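Local coordinates for endoglucanase (Thermotoga maritima, PDB 2FVG), which probably acts as a metal-dependent aminopeptidase of the M42 family, using two divalent metal cations per subunit, despite its name, at residues K27-G30 with N34-T37; N42-K47 with E209-T214; S152-K157 with I314-Y319; R305-H308 with S312-D315. All coordinates share one frame; numbering follows the deposited sequence.

All four contacts reach the mixed central sheet of the chain, in two groups, 1 with 2 and 3 with 4. Interactions 1 and 2 lie together, centres 12 Å apart, and are stitched through the neighbouring strands 34-37 and 43-47: N34 O lies 2.8 Å from L46 N and Y36 O lies 2.8 Å from I44 N, both probable hydrogen bonds. Interactions 3 and 4 share I314 and D315 of strand 312-315, with centres 8 Å apart. Between the groups, interactions 2 and 4 are 31 Å apart centre to centre, on opposite sides of the chain's centre. Interaction 4 is the one holding a predicted metal ligand, H308; in interaction 2, the Q210 side chain is about 10 Å from that of E197, the predicted proton acceptor.

Interaction 1 (K27-G30 with N34-T37); sequences KIEG and NLYT. With EDO (1,2-ethanediol), chain B.
L35 carries this contact with both of its methyl groups: CD1 meets the tip of I28, and CD2 meets the aliphatic part of E29. The two segments join the end of helix 18-28 to strand 34-37, a helix-turn-strand connection in which the chain turns back so that the strand's L35 faces the helix it has just left. L35 CD1 sits 3.9 Å from I28 CD1, methyl against methyl, the two side chains meeting at about a right angle. On the other branch, CD2 lies 3.8 Å from E29 CG, again with the side chains crossed, and 4.1 Å from E29 CA; the glutamate thus contributes methylene surface here, while its carboxylate leads away from the leucine. L35 CG stands opposite the backbone N (chi1 -179°), which carries the fork out from the strand toward the helix end. No hydrogen bond links the two segments, so apolar packing alone joins them directly.

Further out, I28 is buried against A45 of strand 43-47 and against I176 and L179 of helix 166-180, while L35 also touches K25, L43 and A45. In the sheet, backbone hydrogen bonds pair N34 with L46 and Y36 with I44. At the strand's far end, a 1,2-ethanediol, probably from the crystallisation liquor, makes a weak 3.5 Å hydrogen bond from O1 to T37 O.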
loop_
_atom_site.group_PDB
_atom_site.type_symbol
_atom_site.label_atom_id
_atom_site.label_comp_id
_atom_site.label_asym_id
_atom_site.label_seq_id
_atom_site.Cartn_x
_atom_site.Cartn_y
_atom_site.Cartn_z
ATOM N N LYS A 27 11.972 -10.812 -4.198
ATOM C CA LYS A 27 12.398 -10.758 -2.802
ATOM C C LYS A 27 11.870 -11.881 -1.909
ATOM O O LYS A 27 12.524 -12.253 -0.927
ATOM C CB LYS A 27 12.072 -9.391 -2.182
ATOM C CG LYS A 27 12.720 -8.201 -2.908
ATOM C CD LYS A 27 14.254 -8.323 -3.021
ATOM C CE LYS A 27 14.808 -7.165 -3.823
ATOM N NZ LYS A 27 16.288 -7.216 -3.965
ATOM N N ILE A 28 10.707 -12.433 -2.238
ATOM C CA ILE A 28 10.109 -13.464 -1.381
ATOM C C ILE A 28 10.107 -14.904 -1.909
ATOM O O ILE A 28 9.795 -15.824 -1.147
ATOM C CB ILE A 28 8.689 -13.067 -0.889
ATOM C CG1 ILE A 28 7.737 -12.913 -2.089
ATOM C CG2 ILE A 28 8.789 -11.808 -0.004
ATOM C CD1 ILE A 28 6.269 -12.649 -1.733
ATOM N N GLU A 29 10.453 -15.101 -3.182
ATOM C CA GLU A 29 10.502 -16.448 -3.793
ATOM C C GLU A 29 11.117 -17.534 -2.926
ATOM O O GLU A 29 10.528 -18.604 -2.754
ATOM C CB GLU A 29 11.252 -16.426 -5.122
ATOM C CG GLU A 29 10.409 -16.027 -6.302
ATOM C CD GLU A 29 11.226 -15.802 -7.569
ATOM O OE1 GLU A 29 12.456 -15.531 -7.471
ATOM O OE2 GLU A 29 10.614 -15.866 -8.666
ATOM N N GLY A 30 12.309 -17.272 -2.397
ATOM C CA GLY A 30 12.999 -18.258 -1.587
ATOM C C GLY A 30 12.657 -18.205 -0.120
ATOM O O GLY A 30 13.347 -18.819 0.695
ATOM N N ASN A 34 5.013 -21.654 -1.288
ATOM C CA ASN A 34 4.388 -21.578 -2.581
ATOM C C ASN A 34 4.147 -20.114 -2.900
ATOM O O ASN A 34 3.907 -19.310 -2.008
ATOM C CB ASN A 34 3.083 -22.377 -2.593
ATOM C CG ASN A 34 2.469 -22.477 -3.982
ATOM O OD1 ASN A 34 3.172 -22.659 -4.984
ATOM N ND2 ASN A 34 1.145 -22.370 -4.043
ATOM N N LEU A 35 4.235 -19.773 -4.176
ATOM C CA LEU A 35 4.038 -18.410 -4.626
ATOM C C LEU A 35 3.467 -18.396 -6.028
ATOM O O LEU A 35 4.066 -18.971 -6.939
ATOM C CB LEU A 35 5.375 -17.673 -4.636
ATOM C CG LEU A 35 5.356 -16.212 -5.059
ATOM C CD1 LEU A 35 4.668 -15.363 -4.008
ATOM C CD2 LEU A 35 6.759 -15.727 -5.254
ATOM N N TYR A 36 2.326 -17.747 -6.214
ATOM C CA TYR A 36 1.762 -17.639 -7.555
ATOM C C TYR A 36 0.965 -16.360 -7.733
ATOM O O TYR A 36 0.593 -15.719 -6.762
ATOM C CB TYR A 36 0.883 -18.858 -7.881
ATOM C CG TYR A 36 -0.385 -18.936 -7.061
ATOM C CD1 TYR A 36 -0.390 -19.544 -5.806
ATOM C CD2 TYR A 36 -1.583 -18.407 -7.545
ATOM C CE1 TYR A 36 -1.549 -19.616 -5.048
ATOM C CE2 TYR A 36 -2.747 -18.470 -6.800
ATOM C CZ TYR A 36 -2.726 -19.079 -5.551
ATOM O OH TYR A 36 -3.883 -19.144 -4.807
ATOM N N THR A 37 0.729 -15.996 -8.987
ATOM C CA THR A 37 -0.092 -14.856 -9.327
ATOM C C THR A 37 -1.465 -15.403 -9.736
ATOM O O THR A 37 -1.561 -16.195 -10.681
ATOM C CB THR A 37 0.528 -14.054 -10.495
ATOM O OG1 THR A 37 1.787 -13.508 -10.083
ATOM C CG2 THR A 37 -0.377 -12.919 -10.917
HETATM C C1 EDO B . -3.807 -17.972 -13.494
HETATM O O1 EDO B . -2.934 -16.875 -13.790
HETATM C C2 EDO B . -3.193 -18.826 -12.388
HETATM O O2 EDO B . -4.234 -19.350 -11.554
#

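Interaction 2 (N42-K47 with E209-T214). With EDO (1,2-ethanediol), chain D.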
loop_
_atom_site.group_PDB
_atom_site.type_symbol
_atom_site.label_atom_id
_atom_site.label_comp_id
_atom_site.label_asym_id
_atom_site.label_seq_id
_atom_site.Cartn_x
_atom_site.Cartn_y
_atom_site.Cartn_z
ATOM N N ASN A 42 -3.177 -10.697 -8.334
ATOM C CA ASN A 42 -2.783 -10.711 -6.935
ATOM C C ASN A 42 -1.632 -11.663 -6.775
ATOM O O ASN A 42 -1.638 -12.738 -7.378
ATOM C CB ASN A 42 -3.912 -11.223 -6.033
ATOM C CG ASN A 42 -5.136 -10.346 -6.060
ATOM O OD1 ASN A 42 -5.057 -9.127 -5.898
ATOM N ND2 ASN A 42 -6.291 -10.964 -6.250
ATOM N N LEU A 43 -0.675 -11.295 -5.939
ATOM C CA LEU A 43 0.460 -12.161 -5.672
ATOM C C LEU A 43 0.135 -12.873 -4.385
ATOM O O LEU A 43 -0.098 -12.225 -3.378
ATOM C CB LEU A 43 1.744 -11.347 -5.528
ATOM C CG LEU A 43 3.036 -12.132 -5.268
ATOM C CD1 LEU A 43 3.335 -13.091 -6.406
ATOM C CD2 LEU A 43 4.158 -11.140 -5.112
ATOM N N ILE A 44 0.127 -14.205 -4.426
ATOM C CA ILE A 44 -0.252 -15.014 -3.280
ATOM C C ILE A 44 0.921 -15.863 -2.845
ATOM O O ILE A 44 1.401 -16.708 -3.594
ATOM C CB ILE A 44 -1.468 -15.907 -3.630
ATOM C CG1 ILE A 44 -2.602 -15.037 -4.184
ATOM C CG2 ILE A 44 -1.902 -16.765 -2.427
ATOM C CD1 ILE A 44 -3.884 -15.769 -4.394
ATOM N N ALA A 45 1.381 -15.618 -1.628
ATOM C CA ALA A 45 2.519 -16.330 -1.086
ATOM C C ALA A 45 2.014 -17.148 0.059
ATOM O O ALA A 45 1.216 -16.650 0.848
ATOM C CB ALA A 45 3.566 -15.342 -0.609
ATOM N N LEU A 46 2.442 -18.404 0.138
ATOM C CA LEU A 46 2.034 -19.290 1.236
ATOM C C LEU A 46 3.185 -19.677 2.145
ATOM O O LEU A 46 4.247 -20.105 1.687
ATOM C CB LEU A 46 1.401 -20.575 0.687
ATOM C CG LEU A 46 1.120 -21.768 1.604
ATOM C CD1 LEU A 46 0.218 -21.390 2.773
ATOM C CD2 LEU A 46 0.496 -22.919 0.820
ATOM N N LYS A 47 2.967 -19.532 3.444
ATOM C CA LYS A 47 3.928 -19.990 4.403
ATOM C C LYS A 47 3.140 -20.997 5.239
ATOM O O LYS A 47 2.295 -20.611 6.035
ATOM C CB LYS A 47 4.450 -18.830 5.252
ATOM C CG LYS A 47 5.616 -19.197 6.118
ATOM C CD LYS A 47 6.883 -19.287 5.309
ATOM C CE LYS A 47 8.018 -19.786 6.174
ATOM N NZ LYS A 47 9.246 -19.838 5.344
ATOM N N GLU A 209 -12.834 -16.666 -1.911
ATOM C CA GLU A 209 -13.439 -17.888 -2.424
ATOM C C GLU A 209 -12.374 -18.923 -2.770
ATOM O O GLU A 209 -12.592 -20.111 -2.566
ATOM C CB GLU A 209 -14.343 -17.622 -3.639
ATOM N N GLN A 210 -11.230 -18.476 -3.289
ATOM C CA GLN A 210 -10.160 -19.399 -3.647
ATOM C C GLN A 210 -9.371 -19.891 -2.426
ATOM O O GLN A 210 -8.986 -21.051 -2.395
ATOM C CB GLN A 210 -9.226 -18.863 -4.769
ATOM C CG GLN A 210 -8.379 -17.602 -4.427
ATOM C CD GLN A 210 -7.329 -17.193 -5.502
ATOM O OE1 GLN A 210 -7.399 -16.092 -6.079
ATOM N NE2 GLN A 210 -6.359 -18.081 -5.762
ATOM N N LEU A 211 -9.148 -19.044 -1.418
ATOM C CA LEU A 211 -8.343 -19.468 -0.255
ATOM C C LEU A 211 -9.149 -19.909 0.950
ATOM O O LEU A 211 -8.632 -20.617 1.810
ATOM C CB LEU A 211 -7.363 -18.376 0.169
ATOM C CG LEU A 211 -6.349 -17.869 -0.861
ATOM C CD1 LEU A 211 -5.553 -16.717 -0.258
ATOM C CD2 LEU A 211 -5.423 -18.979 -1.354
ATOM N N LYS A 212 -10.406 -19.482 1.029
ATOM C CA LYS A 212 -11.266 -19.843 2.159
ATOM C C LYS A 212 -10.539 -19.708 3.520
ATOM O O LYS A 212 -10.370 -20.693 4.233
ATOM C CB LYS A 212 -11.858 -21.252 1.962
ATOM C CG LYS A 212 -12.869 -21.336 0.816
ATOM C CD LYS A 212 -13.515 -22.712 0.691
ATOM N N PRO A 213 -10.101 -18.480 3.875
ATOM C CA PRO A 213 -9.404 -18.291 5.147
ATOM C C PRO A 213 -10.333 -18.316 6.354
ATOM O O PRO A 213 -11.513 -17.982 6.231
ATOM C CB PRO A 213 -8.764 -16.900 5.001
ATOM C CG PRO A 213 -9.592 -16.175 3.939
ATOM C CD PRO A 213 -10.226 -17.230 3.087
ATOM N N THR A 214 -9.812 -18.722 7.511
ATOM C CA THR A 214 -10.591 -18.682 8.759
ATOM C C THR A 214 -10.769 -17.202 9.136
ATOM O O THR A 214 -11.845 -16.769 9.570
ATOM C CB THR A 214 -9.867 -19.468 9.888
ATOM O OG1 THR A 214 -9.728 -20.823 9.483
ATOM C CG2 THR A 214 -10.635 -19.440 11.184
HETATM C C1 EDO D . -8.496 -8.767 -4.251
HETATM O O1 EDO D . -8.243 -7.905 -5.370
HETATM C C2 EDO D . -8.448 -7.974 -2.945
HETATM O O2 EDO D . -8.488 -8.866 -1.821
#
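This is a buried helix-on-sheet packing contact, in which I44 of strand 43-47 meets the last turn of helix 205-211 through Q210 and L211. The backbones stay well apart, with 9.7 Å between I44 CA and L211 CA, and the side chains bridge the gap. I44 divides the work between its two branches. CG1 lies opposite the carbonyl carbon (chi1 -54°) and sends CD1 to the amide end of Q210, 3.9 Å from Q210 CD; the two chains come at each other from opposite directions. The other branch, CG2, approaches L211 CD1 at 4.2 Å, a looser methyl-to-methyl contact. Q210 is extended beyond CG, which brings its amide as far as the isoleucine. No hydrogen bond crosses between the segments.

The strand belongs to the mixed central sheet of the M42 peptidase fold, where it runs antiparallel to both of its neighbours, strands 34-37 and 187-194; helix 205-211 lies against the sheet on the side to which I44 points. Y190 of strand 187-194 touches both I44 and L211, and Y36 of strand 34-37 does the same, so both tyrosines pack against the aliphatic pair. At L211 the helix ends, and K212 leaves it with a positive phi of 45°; the carbonyl L211 O accepts a hydrogen bond from K55 NZ. At the start of the strand, N42 is tied down through both ends of its amide: ND2 donates to D38 OD2, and OD1 accepts from V195 N.

Interaction 3 (S152-K157 with I314-Y319)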
loop_
_atom_site.group_PDB
_atom_site.type_symbol
_atom_site.label_atom_id
_atom_site.label_comp_id
_atom_site.label_asym_id
_atom_site.label_seq_id
_atom_site.Cartn_x
_atom_site.Cartn_y
_atom_site.Cartn_z
ATOM N N SER A 152 9.014 10.671 -7.116
ATOM C CA SER A 152 9.408 11.098 -5.800
ATOM C C SER A 152 10.636 10.352 -5.336
ATOM O O SER A 152 10.899 9.228 -5.758
ATOM C CB SER A 152 8.274 10.917 -4.794
ATOM O OG SER A 152 8.624 11.547 -3.576
ATOM N N ASP A 153 11.384 11.019 -4.472
ATOM C CA ASP A 153 12.580 10.497 -3.886
ATOM C C ASP A 153 12.152 9.875 -2.562
ATOM O O ASP A 153 11.011 10.014 -2.140
ATOM C CB ASP A 153 13.531 11.679 -3.667
ATOM C CG ASP A 153 14.971 11.257 -3.438
ATOM O OD1 ASP A 153 15.249 10.042 -3.262
ATOM O OD2 ASP A 153 15.832 12.164 -3.437
ATOM N N TYR A 154 13.040 9.138 -1.928
ATOM C CA TYR A 154 12.763 8.562 -0.631
ATOM C C TYR A 154 13.901 8.976 0.278
ATOM O O TYR A 154 15.040 8.604 0.047
ATOM C CB TYR A 154 12.683 7.038 -0.715
ATOM C CG TYR A 154 12.599 6.340 0.630
ATOM C CD1 TYR A 154 13.753 5.965 1.317
ATOM C CD2 TYR A 154 11.370 6.039 1.204
ATOM C CE1 TYR A 154 13.682 5.321 2.537
ATOM C CE2 TYR A 154 11.282 5.393 2.408
ATOM C CZ TYR A 154 12.438 5.040 3.080
ATOM O OH TYR A 154 12.346 4.388 4.285
ATOM N N ILE A 155 13.604 9.758 1.303
ATOM C CA ILE A 155 14.636 10.174 2.248
ATOM C C ILE A 155 14.291 9.687 3.637
ATOM O O ILE A 155 13.153 9.738 4.062
ATOM C CB ILE A 155 14.929 11.698 2.209
ATOM C CG1 ILE A 155 13.641 12.511 2.400
ATOM C CG2 ILE A 155 15.595 12.063 0.881
ATOM C CD1 ILE A 155 13.845 14.021 2.645
ATOM N N GLU A 156 15.297 9.239 4.360
ATOM C CA GLU A 156 15.093 8.645 5.659
ATOM C C GLU A 156 16.120 9.214 6.628
ATOM O O GLU A 156 17.319 9.047 6.402
ATOM C CB GLU A 156 15.357 7.158 5.455
ATOM C CG GLU A 156 15.045 6.183 6.545
ATOM C CD GLU A 156 15.483 4.772 6.129
ATOM O OE1 GLU A 156 16.712 4.521 6.096
ATOM O OE2 GLU A 156 14.612 3.914 5.825
ATOM N N LYS A 157 15.687 9.914 7.677
ATOM C CA LYS A 157 16.651 10.363 8.695
ATOM C C LYS A 157 16.019 10.566 10.057
ATOM O O LYS A 157 14.875 11.023 10.173
ATOM C CB LYS A 157 17.426 11.618 8.273
ATOM C CG LYS A 157 18.810 11.781 8.982
ATOM N N ILE A 314 6.454 8.512 7.442
ATOM C CA ILE A 314 6.206 7.459 8.420
ATOM C C ILE A 314 7.320 7.486 9.468
ATOM O O ILE A 314 8.426 7.967 9.204
ATOM C CB ILE A 314 6.083 6.041 7.814
ATOM C CG1 ILE A 314 7.410 5.566 7.225
ATOM C CG2 ILE A 314 4.934 5.973 6.806
ATOM C CD1 ILE A 314 7.471 4.066 7.037
ATOM N N ASP A 315 7.016 6.982 10.655
ATOM C CA ASP A 315 7.974 6.911 11.725
ATOM C C ASP A 315 8.464 5.479 11.667
ATOM O O ASP A 315 7.651 4.552 11.657
ATOM C CB ASP A 315 7.279 7.236 13.058
ATOM C CG ASP A 315 8.228 7.243 14.220
ATOM O OD1 ASP A 315 8.558 6.152 14.714
ATOM O OD2 ASP A 315 8.640 8.337 14.656
ATOM N N LEU A 316 9.781 5.291 11.593
ATOM C CA LEU A 316 10.354 3.942 11.515
ATOM C C LEU A 316 10.148 3.083 12.777
ATOM O O LEU A 316 10.139 1.856 12.689
ATOM C CB LEU A 316 11.816 3.970 11.040
ATOM C CG LEU A 316 12.019 4.531 9.617
ATOM C CD1 LEU A 316 13.487 4.641 9.287
ATOM C CD2 LEU A 316 11.300 3.677 8.573
ATOM N N ASN A 317 10.004 3.702 13.943
ATOM C CA ASN A 317 9.697 2.910 15.130
ATOM C C ASN A 317 8.293 2.318 15.010
ATOM O O ASN A 317 8.060 1.183 15.416
ATOM C CB ASN A 317 9.805 3.738 16.417
ATOM C CG ASN A 317 11.230 4.091 16.768
ATOM O OD1 ASN A 317 12.128 3.250 16.694
ATOM N ND2 ASN A 317 11.446 5.336 17.180
ATOM N N ASP A 318 7.357 3.088 14.456
ATOM C CA ASP A 318 5.991 2.594 14.241
ATOM C C ASP A 318 6.021 1.441 13.246
ATOM O O ASP A 318 5.373 0.427 13.441
ATOM C CB ASP A 318 5.100 3.674 13.652
ATOM C CG ASP A 318 4.730 4.740 14.635
ATOM O OD1 ASP A 318 4.803 4.535 15.874
ATOM O OD2 ASP A 318 4.337 5.799 14.138
ATOM N N TYR A 319 6.729 1.639 12.140
ATOM C CA TYR A 319 6.895 0.596 11.139
ATOM C C TYR A 319 7.402 -0.727 11.759
ATOM O O TYR A 319 6.879 -1.816 11.453
ATOM C CB TYR A 319 7.871 1.072 10.076
ATOM C CG TYR A 319 8.202 0.011 9.058
ATOM C CD1 TYR A 319 9.263 -0.888 9.264
ATOM C CD2 TYR A 319 7.474 -0.083 7.876
ATOM C CE1 TYR A 319 9.558 -1.867 8.324
ATOM C CE2 TYR A 319 7.760 -1.031 6.940
ATOM C CZ TYR A 319 8.788 -1.918 7.152
ATOM O OH TYR A 319 9.050 -2.842 6.174
#
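Y154 and E156, two residues apart on the first segment, both turn the ends of their side chains toward L316 at the start of helix 316-332. Before them, D153 turns its carboxylate onto the next peptide, OD1 accepting from Y154 N at 2.7 Å. The Y154 ring carries its hydroxyl toward the helix start, where OH comes 4.5 Å from L316 CD2, a marginal touch. The same hydroxyl donates to E156 OE2 at 2.8 Å, meeting the oxygen on its anti side and 33° out of the carboxylate plane, with OE2 lying at the edge of the tyrosine ring and in its plane. That bond probably steadies the glutamate over the leucine. E156 has CG opposite the backbone N (chi1 -171°) and stays extended beyond it, so its methylene can lie across L316 CD1, with CG 3.5 Å away. OE2 is also close to this methyl, at 3.7 Å, and the two side chains cross at about a right angle.

Opposite, L316 is the first residue of the helix, whose N-cap is D315: OD1 accepts from N317 N at 2.9 Å and from D318 N, both weak bonds, while OD2 forms a salt bridge with R160. Strand 160-163 lies between strands 155-157 and 312-315 in the sheet, pairing antiparallel with each, so the L316 contact reaches past it. Helix 4-9 packs on Y154 through L4, K5 and M9, and M2 touches both Y154 and E156.

Interaction 4 (R305-H308 with S312-D315); sequences RYIH and SIID
R305 and I313 form an antiparallel hydrogen-bonded pair, with R305 N donating to I313 O at 3.0 Å, in the carbonyl plane and on a lone pair, and I313 N returning a 2.8 Å bond to R305 O from 32° off that carbonyl's plane. Next along, Y306 and S312 make the non-hydrogen-bonded pair, CA atoms about 4.0 Å apart. On that face the tyrosine ring meets the serine obliquely, Y306 CD1 being 3.9 Å from S312 CB. On the face of R305 and I313, I313 CG1 points opposite its own carbonyl carbon (chi1 -47°), which carries CD1 toward the turn, 3.8 Å from I307 CB. R305 leads away from I313, and its NE forms a salt bridge with E231.

Strand 160-163 continues the sheet beyond strand 312-315, bonding through G163 to S312 and A161 to I314, while A224 of strand 215-224 bonds to Y306 on the other side. The pairing forms a beta hairpin within the mixed sheet, beside the predicted metal site: the turn carries H308, a predicted ligand of the second metal, though its imidazole is not modelled, and the Y306 side chain is about 6 Å from that of D167, predicted to bind both metals.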
loop_
_atom_site.group_PDB
_atom_site.type_symbol
_atom_site.label_atom_id
_atom_site.label_comp_id
_atom_site.label_asym_id
_atom_site.label_seq_id
_atom_site.Cartn_x
_atom_site.Cartn_y
_atom_site.Cartn_z
ATOM N N ARG A 305 1.746 10.800 7.799
ATOM C CA ARG A 305 1.233 12.163 7.797
ATOM C C ARG A 305 1.644 12.838 6.501
ATOM O O ARG A 305 2.815 12.794 6.141
ATOM C CB ARG A 305 1.788 12.943 9.004
ATOM C CG ARG A 305 1.343 14.391 9.067
ATOM C CD ARG A 305 1.523 15.009 10.461
ATOM N NE ARG A 305 0.932 16.356 10.515
ATOM C CZ ARG A 305 1.585 17.493 10.785
ATOM N NH1 ARG A 305 2.880 17.503 11.111
ATOM N NH2 ARG A 305 0.916 18.633 10.782
ATOM N N TYR A 306 0.718 13.496 5.809
ATOM C CA TYR A 306 1.109 14.191 4.570
ATOM C C TYR A 306 2.077 15.331 4.834
ATOM O O TYR A 306 2.051 15.953 5.892
ATOM C CB TYR A 306 -0.093 14.705 3.745
ATOM C CG TYR A 306 -0.901 13.598 3.063
ATOM C CD1 TYR A 306 -0.320 12.768 2.088
ATOM C CD2 TYR A 306 -2.251 13.395 3.377
ATOM C CE1 TYR A 306 -1.061 11.746 1.462
ATOM C CE2 TYR A 306 -3.005 12.382 2.757
ATOM C CZ TYR A 306 -2.405 11.561 1.803
ATOM O OH TYR A 306 -3.159 10.568 1.194
ATOM N N ILE A 307 2.971 15.559 3.885
ATOM C CA ILE A 307 3.863 16.705 3.943
ATOM C C ILE A 307 3.584 17.548 2.693
ATOM O O ILE A 307 3.061 18.663 2.796
ATOM C CB ILE A 307 5.364 16.346 4.265
ATOM C CG1 ILE A 307 6.239 17.607 4.273
ATOM C CG2 ILE A 307 5.919 15.281 3.317
ATOM C CD1 ILE A 307 5.603 18.821 4.978
ATOM N N HIS A 308 3.877 17.036 1.515
ATOM C CA HIS A 308 3.501 17.767 0.322
ATOM C C HIS A 308 3.059 16.717 -0.680
ATOM O O HIS A 308 3.873 16.226 -1.458
ATOM C CB HIS A 308 4.661 18.632 -0.201
ATOM N N SER A 312 4.324 11.608 1.933
ATOM C CA SER A 312 3.903 11.537 3.314
ATOM C C SER A 312 5.079 11.048 4.140
ATOM O O SER A 312 6.135 10.729 3.590
ATOM C CB SER A 312 2.656 10.677 3.507
ATOM O OG SER A 312 2.928 9.334 3.228
ATOM N N ILE A 313 4.884 10.973 5.455
ATOM C CA ILE A 313 5.941 10.639 6.393
ATOM C C ILE A 313 5.547 9.472 7.256
ATOM O O ILE A 313 4.422 9.426 7.736
ATOM C CB ILE A 313 6.151 11.846 7.354
ATOM C CG1 ILE A 313 6.224 13.180 6.572
ATOM C CG2 ILE A 313 7.371 11.664 8.262
ATOM C CD1 ILE A 313 5.949 14.396 7.419
ATOM N N ILE A 314 6.454 8.512 7.442
ATOM C CA ILE A 314 6.206 7.459 8.420
ATOM C C ILE A 314 7.320 7.486 9.468
ATOM O O ILE A 314 8.426 7.967 9.204
ATOM C CB ILE A 314 6.083 6.041 7.814
ATOM C CG1 ILE A 314 7.410 5.566 7.225
ATOM C CG2 ILE A 314 4.934 5.973 6.806
ATOM C CD1 ILE A 314 7.471 4.066 7.037
ATOM N N ASP A 315 7.016 6.982 10.655
ATOM C CA ASP A 315 7.974 6.911 11.725
ATOM C C ASP A 315 8.464 5.479 11.667
ATOM O O ASP A 315 7.651 4.552 11.657
ATOM C CB ASP A 315 7.279 7.236 13.058
ATOM C CG ASP A 315 8.228 7.243 14.220
ATOM O OD1 ASP A 315 8.558 6.152 14.714
ATOM O OD2 ASP A 315 8.640 8.337 14.656
#